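Long-range contact in meso-diaminopimelate dehydrogenase (Clostridium tetani, PDB 3WGY), which catalyses the reversible NADP-dependent oxidative deamination of meso-diaminopimelate, and is here an engineered variant holding the 2-oxo acid 4-methyl-2-oxovalerate: residues M199-P205 / N229-I235. The protein carries 6 engineered substitutions. Numbering follows the deposited sequence.
Sequences MVCYVVP and NTTVHFI. Engineered in segment 199-205: Met199 (natural residue Arg).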
# COMPACT_ATOMS: atom_id res chain seq x y z
N MET B 199 -22.27 12.26 10.93
CA MET B 199 -21.63 13.46 11.45
C MET B 199 -22.02 13.70 12.90
O MET B 199 -23.20 13.60 13.26
CB MET B 199 -21.99 14.66 10.58
CG MET B 199 -21.05 14.83 9.39
SD MET B 199 -21.63 16.06 8.22
CE MET B 199 -21.01 15.38 6.67
N VAL B 200 -21.02 13.99 13.72
CA VAL B 200 -21.23 14.23 15.13
C VAL B 200 -20.74 15.62 15.49
O VAL B 200 -19.62 16.02 15.13
CB VAL B 200 -20.49 13.19 15.99
CG1 VAL B 200 -20.83 13.37 17.48
CG2 VAL B 200 -20.85 11.78 15.53
N CYS B 201 -21.58 16.37 16.19
CA CYS B 201 -21.22 17.72 16.59
C CYS B 201 -21.21 17.82 18.10
O CYS B 201 -21.98 17.15 18.80
CB CYS B 201 -22.22 18.73 16.03
SG CYS B 201 -22.32 18.81 14.23
N TYR B 202 -20.32 18.66 18.61
CA TYR B 202 -20.23 18.91 20.04
C TYR B 202 -20.37 20.41 20.12
O TYR B 202 -19.50 21.16 19.66
CB TYR B 202 -18.89 18.43 20.59
CG TYR B 202 -18.73 16.93 20.54
CD1 TYR B 202 -18.37 16.28 19.36
CD2 TYR B 202 -18.99 16.15 21.67
CE1 TYR B 202 -18.26 14.89 19.30
CE2 TYR B 202 -18.90 14.77 21.63
CZ TYR B 202 -18.53 14.14 20.44
OH TYR B 202 -18.45 12.77 20.41
N VAL B 203 -21.48 20.86 20.69
CA VAL B 203 -21.77 22.28 20.77
C VAL B 203 -21.80 22.92 22.15
O VAL B 203 -22.27 22.33 23.12
CB VAL B 203 -23.13 22.56 20.08
CG1 VAL B 203 -23.55 24.01 20.28
CG2 VAL B 203 -23.04 22.21 18.60
N VAL B 204 -21.29 24.14 22.21
CA VAL B 204 -21.30 24.93 23.43
C VAL B 204 -22.41 25.94 23.13
O VAL B 204 -22.26 26.83 22.30
CB VAL B 204 -19.98 25.69 23.63
CG1 VAL B 204 -20.03 26.47 24.94
CG2 VAL B 204 -18.81 24.70 23.63
N PRO B 205 -23.56 25.79 23.81
CA PRO B 205 -24.71 26.69 23.61
C PRO B 205 -24.61 28.01 24.36
O PRO B 205 -23.94 28.08 25.40
CB PRO B 205 -25.87 25.85 24.12
CG PRO B 205 -25.25 25.20 25.33
CD PRO B 205 -23.88 24.76 24.81
N ASN B 229 -26.72 11.48 8.67
CA ASN B 229 -27.32 11.26 9.97
C ASN B 229 -26.39 12.07 10.87
O ASN B 229 -25.18 11.79 10.91
CB ASN B 229 -27.28 9.79 10.38
CG ASN B 229 -28.12 8.91 9.48
OD1 ASN B 229 -29.17 9.33 8.98
ND2 ASN B 229 -27.68 7.67 9.28
N THR B 230 -26.94 13.06 11.56
CA THR B 230 -26.14 13.93 12.41
C THR B 230 -26.56 13.89 13.87
O THR B 230 -27.74 13.97 14.19
CB THR B 230 -26.24 15.39 11.92
OG1 THR B 230 -25.78 15.47 10.56
CG2 THR B 230 -25.41 16.32 12.79
N THR B 231 -25.57 13.76 14.76
CA THR B 231 -25.81 13.73 16.20
C THR B 231 -25.25 15.01 16.79
O THR B 231 -24.18 15.47 16.37
CB THR B 231 -25.11 12.53 16.86
OG1 THR B 231 -25.58 11.31 16.29
CG2 THR B 231 -25.37 12.52 18.37
N VAL B 232 -25.96 15.58 17.75
CA VAL B 232 -25.50 16.80 18.39
C VAL B 232 -25.40 16.61 19.89
O VAL B 232 -26.39 16.28 20.55
CB VAL B 232 -26.45 17.98 18.09
CG1 VAL B 232 -25.95 19.25 18.77
CG2 VAL B 232 -26.56 18.19 16.58
N HIS B 233 -24.19 16.79 20.42
CA HIS B 233 -23.96 16.65 21.85
C HIS B 233 -23.70 18.04 22.42
O HIS B 233 -22.99 18.84 21.80
CB HIS B 233 -22.75 15.77 22.13
CG HIS B 233 -22.90 14.36 21.65
ND1 HIS B 233 -23.78 13.47 22.23
CD2 HIS B 233 -22.29 13.68 20.65
CE1 HIS B 233 -23.70 12.30 21.61
NE2 HIS B 233 -22.80 12.41 20.65
N PHE B 234 -24.27 18.33 23.58
CA PHE B 234 -24.07 19.63 24.20
C PHE B 234 -23.05 19.54 25.33
O PHE B 234 -23.17 18.70 26.22
CB PHE B 234 -25.41 20.19 24.69
CG PHE B 234 -26.34 20.56 23.56
CD1 PHE B 234 -26.05 21.64 22.74
CD2 PHE B 234 -27.48 19.80 23.30
CE1 PHE B 234 -26.87 21.96 21.66
CE2 PHE B 234 -28.31 20.11 22.22
CZ PHE B 234 -28.01 21.20 21.40
N ILE B 235 -22.02 20.37 25.25
CA ILE B 235 -20.98 20.37 26.26
C ILE B 235 -20.60 21.80 26.65
O ILE B 235 -21.10 22.76 26.07
CB ILE B 235 -19.71 19.65 25.72
CG1 ILE B 235 -19.16 20.40 24.51
CG2 ILE B 235 -20.05 18.22 25.32
CD1 ILE B 235 -17.82 19.86 24.04
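The backbone N-H of Met199, an engineered residue, donates to Asn229 O, and Met199 O receives Thr231 N (2.8 Å), so one residue is gripped on both backbone polar atoms. Its side chain passes Thr230 on the face that also carries Cys201 and Val203, and reaches His156 of the ligand pocket. On the other face Val200 CG1 meets the rim of the imidazole, 3.5 Å from His233 CD2 and near the ring plane. Cys201 repeats the two-bond pattern: its N binds Thr231 O and its O accepts His233 N. This alternation, with nearest CA pairs in matching order, defines parallel pairing, and helix 211-219 linking the strands makes a beta-alpha-beta crossover at the edge of the mixed sheet in the C-terminal domain. That helix packs on Cys201 and Val203 through Ile218. Tyr202 runs alongside His233, each CG anti to its own carbonyl carbon (chi1 -67° and -63°); His233 CD2 lies over one face of the phenol, 3.7 Å from Tyr202 CE2, with the planes inclined at 33°, an oblique pair that is neither a stack nor edge-to-face. Val203 N bonds to His233 O, and Val203 O to Ile235 N at 2.9 Å. Val203 CB approaches Phe234 CD1 at 4.1 Å, while Val232 CG1 sits over one face of that phenyl ring, displaced toward its rim. Beyond Val204, Pro205 CD closes on Ile235 O at 3.6 Å.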